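Local coordinates for protein malyl-CoA lyase/beta-methylmalyl-CoA lyase (Methylobacterium extorquens, PDB 5UGR) that belongs to the HpcH/HpaI aldolase/citrate lyase family, folds as a TIM barrel, assembles from six chains and carries a bound magnesium ion, at residues A174-V188 with N197-A209. Numbering follows the deposited sequence. Where two conformers were deposited one is given.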
loop_
_atom_site.group_PDB
_atom_site.type_symbol
_atom_site.label_atom_id
_atom_site.label_comp_id
_atom_site.label_asym_id
_atom_site.label_seq_id
_atom_site.Cartn_x
_atom_site.Cartn_y
_atom_site.Cartn_z
ATOM N N ALA A 174 -22.755 -16.707 11.271
ATOM C CA ALA A 174 -23.858 -17.131 10.490
ATOM C C ALA A 174 -24.649 -18.154 11.253
ATOM O O ALA A 174 -24.081 -18.997 12.017
ATOM C CB ALA A 174 -23.396 -17.664 9.155
ATOM N N ARG A 175 -25.974 -18.141 11.022
ATOM C CA ARG A 175 -26.842 -19.090 11.740
ATOM C C ARG A 175 -26.741 -20.368 10.957
ATOM O O ARG A 175 -27.212 -20.460 9.835
ATOM C CB ARG A 175 -28.249 -18.538 11.877
ATOM C CG ARG A 175 -28.284 -17.338 12.834
ATOM C CD ARG A 175 -29.654 -16.720 12.959
ATOM N NE ARG A 175 -29.693 -15.920 14.166
ATOM C CZ ARG A 175 -30.769 -15.291 14.630
ATOM N NH1 ARG A 175 -31.935 -15.240 13.916
ATOM N NH2 ARG A 175 -30.663 -14.695 15.812
ATOM N N SER A 176 -26.017 -21.336 11.518
ATOM C CA SER A 176 -25.685 -22.561 10.801
ATOM C C SER A 176 -25.380 -23.563 11.901
ATOM O O SER A 176 -24.517 -23.271 12.779
ATOM C CB SER A 176 -24.466 -22.362 9.871
ATOM O OG SER A 176 -24.060 -23.571 9.214
ATOM N N THR A 177 -26.183 -24.636 11.919
ATOM C CA THR A 177 -25.985 -25.799 12.809
ATOM C C THR A 177 -25.571 -27.067 12.058
ATOM O O THR A 177 -25.394 -28.133 12.684
ATOM C CB THR A 177 -27.290 -26.040 13.605
ATOM O OG1 THR A 177 -28.382 -26.222 12.678
ATOM C CG2 THR A 177 -27.581 -24.816 14.527
ATOM N N VAL A 178 -25.375 -26.920 10.745
ATOM C CA VAL A 178 -25.198 -27.972 9.738
ATOM C C VAL A 178 -23.965 -27.467 8.966
ATOM O O VAL A 178 -23.761 -26.259 8.886
ATOM C CB VAL A 178 -26.472 -27.871 8.789
ATOM C CG1 VAL A 178 -26.315 -28.479 7.413
ATOM C CG2 VAL A 178 -27.696 -28.444 9.508
ATOM N N ILE A 179 -23.203 -28.366 8.350
ATOM C CA ILE A 179 -22.037 -28.034 7.527
ATOM C C ILE A 179 -22.546 -27.719 6.110
ATOM O O ILE A 179 -22.982 -28.586 5.359
ATOM C CB ILE A 179 -21.052 -29.170 7.519
ATOM C CG1 ILE A 179 -20.536 -29.392 8.991
ATOM C CG2 ILE A 179 -19.894 -28.888 6.565
ATOM C CD1 ILE A 179 -19.644 -30.634 9.143
ATOM N N GLY A 180 -22.420 -26.477 5.711
ATOM C CA GLY A 180 -22.911 -26.101 4.432
ATOM C C GLY A 180 -24.456 -26.099 4.461
ATOM O O GLY A 180 -25.166 -26.130 5.516
ATOM N N GLY A 181 -24.960 -26.075 3.264
ATOM C CA GLY A 181 -26.380 -26.025 3.004
ATOM C C GLY A 181 -26.976 -24.633 2.979
ATOM O O GLY A 181 -26.267 -23.652 3.012
ATOM N N VAL A 182 -28.288 -24.605 2.922
ATOM C CA VAL A 182 -29.071 -23.405 2.739
ATOM C C VAL A 182 -29.952 -23.134 4.004
ATOM O O VAL A 182 -29.857 -23.850 5.035
ATOM C CB VAL A 182 -29.827 -23.458 1.414
ATOM C CG1 VAL A 182 -28.821 -23.447 0.264
ATOM C CG2 VAL A 182 -30.724 -24.664 1.380
ATOM N N ASN A 183 -30.722 -22.068 3.948
ATOM C CA ASN A 183 -31.405 -21.582 5.139
ATOM C C ASN A 183 -32.704 -20.898 4.765
ATOM O O ASN A 183 -32.671 -19.911 3.989
ATOM C CB ASN A 183 -30.452 -20.587 5.830
ATOM C CG ASN A 183 -30.890 -20.156 7.210
ATOM O OD1 ASN A 183 -30.030 -19.873 8.120
ATOM N ND2 ASN A 183 -32.132 -20.126 7.432
ATOM N N ALA A 184 -33.834 -21.408 5.214
ATOM C CA ALA A 184 -35.132 -20.792 4.898
ATOM C C ALA A 184 -35.222 -19.295 5.223
ATOM O O ALA A 184 -36.003 -18.588 4.614
ATOM C CB ALA A 184 -36.238 -21.499 5.653
ATOM N N ASP A 185 -34.465 -18.861 6.234
ATOM C CA ASP A 185 -34.424 -17.443 6.608
ATOM C C ASP A 185 -33.584 -16.606 5.661
ATOM O O ASP A 185 -33.749 -15.373 5.641
ATOM C CB ASP A 185 -33.901 -17.225 8.019
ATOM C CG ASP A 185 -34.885 -17.651 9.111
ATOM O OD1 ASP A 185 -36.119 -17.738 8.923
ATOM O OD2 ASP A 185 -34.390 -17.846 10.220
ATOM N N TYR A 186 -32.671 -17.232 4.914
ATOM C CA TYR A 186 -31.841 -16.439 3.988
ATOM C C TYR A 186 -32.614 -16.453 2.656
ATOM O O TYR A 186 -32.378 -17.261 1.733
ATOM C CB TYR A 186 -30.415 -16.968 3.859
ATOM C CG TYR A 186 -29.523 -15.917 3.245
ATOM C CD1 TYR A 186 -29.299 -14.722 3.878
ATOM C CD2 TYR A 186 -28.964 -16.070 1.978
ATOM C CE1 TYR A 186 -28.575 -13.693 3.318
ATOM C CE2 TYR A 186 -28.242 -15.053 1.396
ATOM C CZ TYR A 186 -28.024 -13.857 2.065
ATOM O OH TYR A 186 -27.277 -12.839 1.519
ATOM N N SER A 187 -33.606 -15.540 2.610
ATOM C CA SER A 187 -34.656 -15.545 1.604
ATOM C C SER A 187 -35.230 -14.162 1.532
ATOM O O SER A 187 -35.108 -13.370 2.472
ATOM C CB SER A 187 -35.742 -16.584 1.981
ATOM O OG SER A 187 -36.374 -16.299 3.214
ATOM N N VAL A 188 -35.848 -13.897 0.377
ATOM C CA VAL A 188 -36.610 -12.674 0.212
ATOM C C VAL A 188 -38.099 -12.953 0.144
ATOM O O VAL A 188 -38.544 -13.972 -0.389
ATOM C CB VAL A 188 -36.168 -11.797 -0.967
ATOM C CG1 VAL A 188 -34.695 -11.384 -0.825
ATOM C CG2 VAL A 188 -36.468 -12.473 -2.296
ATOM N N ASN A 197 -50.659 -11.867 -3.014
ATOM C CA ASN A 197 -49.738 -12.949 -2.608
ATOM C C ASN A 197 -48.301 -12.484 -2.535
ATOM O O ASN A 197 -47.845 -11.641 -3.333
ATOM C CB ASN A 197 -49.843 -14.116 -3.588
ATOM C CG ASN A 197 -51.217 -14.766 -3.585
ATOM O OD1 ASN A 197 -51.983 -14.642 -2.638
ATOM N ND2 ASN A 197 -51.527 -15.471 -4.670
ATOM N N ARG A 198 -47.582 -13.125 -1.620
ATOM C CA ARG A 198 -46.176 -12.930 -1.435
ATOM C C ARG A 198 -45.432 -14.237 -1.399
ATOM O O ARG A 198 -45.783 -15.115 -0.594
ATOM C CB ARG A 198 -45.908 -12.161 -0.136
ATOM C CG ARG A 198 -46.673 -10.901 0.014
ATOM C CD ARG A 198 -46.408 -10.232 1.361
ATOM N NE ARG A 198 -45.190 -9.452 1.354
ATOM C CZ ARG A 198 -44.840 -8.597 2.326
ATOM N NH1 ARG A 198 -45.594 -8.429 3.409
ATOM N NH2 ARG A 198 -43.750 -7.821 2.169
ATOM N N GLN A 199 -44.405 -14.382 -2.251
ATOM C CA GLN A 199 -43.636 -15.634 -2.314
ATOM C C GLN A 199 -42.366 -15.467 -1.477
ATOM O O GLN A 199 -41.910 -14.331 -1.239
ATOM C CB GLN A 199 -43.212 -15.964 -3.737
ATOM C CG GLN A 199 -44.350 -16.051 -4.700
ATOM C CD GLN A 199 -45.506 -16.826 -4.267
ATOM O OE1 GLN A 199 -45.373 -17.946 -3.693
ATOM N NE2 GLN A 199 -46.700 -16.275 -4.554
ATOM N N THR A 200 -41.789 -16.592 -1.077
ATOM C CA THR A 200 -40.496 -16.614 -0.389
ATOM C C THR A 200 -39.511 -17.277 -1.353
ATOM O O THR A 200 -39.602 -18.490 -1.617
ATOM C CB THR A 200 -40.598 -17.339 0.956
ATOM O OG1 THR A 200 -41.488 -16.600 1.822
ATOM C CG2 THR A 200 -39.232 -17.494 1.609
ATOM N N HIS A 201 -38.538 -16.492 -1.801
ATOM C CA HIS A 201 -37.504 -16.964 -2.723
ATOM C C HIS A 201 -36.159 -17.062 -2.004
ATOM O O HIS A 201 -35.634 -16.079 -1.468
ATOM C CB HIS A 201 -37.412 -16.087 -3.953
ATOM C CG HIS A 201 -38.639 -16.184 -4.812
ATOM N ND1 HIS A 201 -38.912 -15.290 -5.806
ATOM C CD2 HIS A 201 -39.625 -17.111 -4.864
ATOM C CE1 HIS A 201 -40.036 -15.618 -6.404
ATOM N NE2 HIS A 201 -40.486 -16.726 -5.858
ATOM N N TRP A 202 -35.648 -18.278 -1.929
ATOM C CA TRP A 202 -34.439 -18.534 -1.168
ATOM C C TRP A 202 -33.220 -18.007 -1.892
ATOM O O TRP A 202 -33.165 -18.013 -3.134
ATOM C CB TRP A 202 -34.281 -20.012 -0.822
ATOM C CG TRP A 202 -35.336 -20.599 0.074
ATOM C CD1 TRP A 202 -36.678 -20.355 0.059
ATOM C CD2 TRP A 202 -35.127 -21.637 1.031
ATOM N NE1 TRP A 202 -37.317 -21.191 0.945
ATOM C CE2 TRP A 202 -36.390 -21.996 1.555
ATOM C CE3 TRP A 202 -34.000 -22.311 1.482
ATOM C CZ2 TRP A 202 -36.531 -22.978 2.536
ATOM C CZ3 TRP A 202 -34.155 -23.297 2.453
ATOM C CH2 TRP A 202 -35.401 -23.610 2.963
ATOM N N GLN A 203 -32.284 -17.491 -1.118
ATOM C CA GLN A 203 -31.032 -16.953 -1.629
ATOM C C GLN A 203 -29.873 -17.834 -1.206
ATOM O O GLN A 203 -30.041 -18.779 -0.425
ATOM C CB GLN A 203 -30.815 -15.506 -1.135
ATOM C CG GLN A 203 -31.991 -14.588 -1.370
ATOM C CD GLN A 203 -32.351 -14.382 -2.767
ATOM O OE1 GLN A 203 -31.522 -14.003 -3.597
ATOM N NE2 GLN A 203 -33.697 -14.663 -3.079
ATOM N N ASP A 204 -28.680 -17.504 -1.704
ATOM C CA ASP A 204 -27.490 -18.340 -1.474
ATOM C C ASP A 204 -26.637 -17.676 -0.403
ATOM O O ASP A 204 -25.957 -16.700 -0.682
ATOM C CB ASP A 204 -26.726 -18.482 -2.783
ATOM C CG ASP A 204 -25.487 -19.341 -2.683
ATOM O OD1 ASP A 204 -25.085 -19.724 -1.577
ATOM O OD2 ASP A 204 -24.910 -19.605 -3.765
ATOM N N PRO A 205 -26.571 -18.267 0.813
ATOM C CA PRO A 205 -25.821 -17.629 1.898
ATOM C C PRO A 205 -24.323 -17.571 1.665
ATOM O O PRO A 205 -23.628 -16.814 2.343
ATOM C CB PRO A 205 -26.116 -18.496 3.117
ATOM C CG PRO A 205 -26.694 -19.710 2.595
ATOM C CD PRO A 205 -27.170 -19.537 1.205
ATOM N N TRP A 206 -23.826 -18.380 0.733
ATOM C CA TRP A 206 -22.395 -18.463 0.462
ATOM C C TRP A 206 -21.991 -17.804 -0.854
ATOM O O TRP A 206 -20.820 -17.891 -1.239
ATOM C CB TRP A 206 -21.899 -19.925 0.534
ATOM C CG TRP A 206 -22.541 -20.719 1.626
ATOM C CD1 TRP A 206 -23.390 -21.791 1.470
ATOM C CD2 TRP A 206 -22.520 -20.418 3.035
ATOM N NE1 TRP A 206 -23.830 -22.201 2.697
ATOM C CE2 TRP A 206 -23.324 -21.376 3.675
ATOM C CE3 TRP A 206 -21.841 -19.489 3.814
ATOM C CZ2 TRP A 206 -23.538 -21.357 5.059
ATOM C CZ3 TRP A 206 -22.078 -19.481 5.184
ATOM C CH2 TRP A 206 -22.914 -20.401 5.772
ATOM N N LEU A 207 -22.932 -17.140 -1.535
ATOM C CA LEU A 207 -22.659 -16.512 -2.840
ATOM C C LEU A 207 -21.511 -15.535 -2.731
ATOM O O LEU A 207 -20.565 -15.563 -3.540
ATOM C CB LEU A 207 -23.931 -15.826 -3.363
ATOM C CG LEU A 207 -23.846 -15.200 -4.747
ATOM C CD1 LEU A 207 -25.238 -15.158 -5.374
ATOM C CD2 LEU A 207 -23.200 -13.823 -4.750
ATOM N N PHE A 208 -21.565 -14.636 -1.743
ATOM C CA PHE A 208 -20.507 -13.651 -1.636
ATOM C C PHE A 208 -19.125 -14.261 -1.430
ATOM O O PHE A 208 -18.156 -13.974 -2.149
ATOM C CB PHE A 208 -20.854 -12.621 -0.546
ATOM C CG PHE A 208 -19.792 -11.534 -0.413
ATOM C CD1 PHE A 208 -18.671 -11.696 0.427
ATOM C CD2 PHE A 208 -19.881 -10.396 -1.163
ATOM C CE1 PHE A 208 -17.726 -10.716 0.541
ATOM C CE2 PHE A 208 -18.910 -9.415 -1.066
ATOM C CZ PHE A 208 -17.838 -9.558 -0.207
ATOM N N ALA A 209 -19.059 -15.150 -0.453
ATOM C CA ALA A 209 -17.825 -15.829 -0.125
ATOM C C ALA A 209 -17.249 -16.613 -1.291
ATOM O O ALA A 209 -16.055 -16.514 -1.621
ATOM C CB ALA A 209 -18.040 -16.752 1.065
HETATM O O HOH W 1 -31.078 -20.196 1.620
#
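Trp-202 lays one face of its indole over the Asn-183 to Tyr-186 type I turn, at the foot of a two-stranded antiparallel hairpin that projects from the TIM barrel between helices 165-172 and 207-220. Ala-184 CA sits over the six-membered ring, 3.4 Å from its centroid and 12° off the normal, a close CH-pi contact. Val-182 reaches the same indole differently: its CG2 meets CZ3 near the ring plane, at the edge. At the end of the turn, the ring of Tyr-186 (CG anti to the backbone N, chi1 -163°) swings alongside the 203-205 backbone, its CE2 3.6 Å from Gln-203 CB and CD2 beside Pro-205. Trp-206, at the N-cap of helix 207-220, donates from NE1 to Gly-181 O (2.9 Å) in the carbonyl plane, tying the second tryptophan to the incoming loop, while Val-165 and Ala-169 of helix 165-172 pack against its indole. Trp-202 and His-201 also meet His-201 of a neighbouring subunit, and His-201 ND1 bonds to Trp-202 N of another, placing the hairpin in the subunit interface. Within the hairpin, His-201 O is gripped from opposite faces of its carbonyl plane, by Val-188 N and, at 2.9 Å, by Gln-203 NE2.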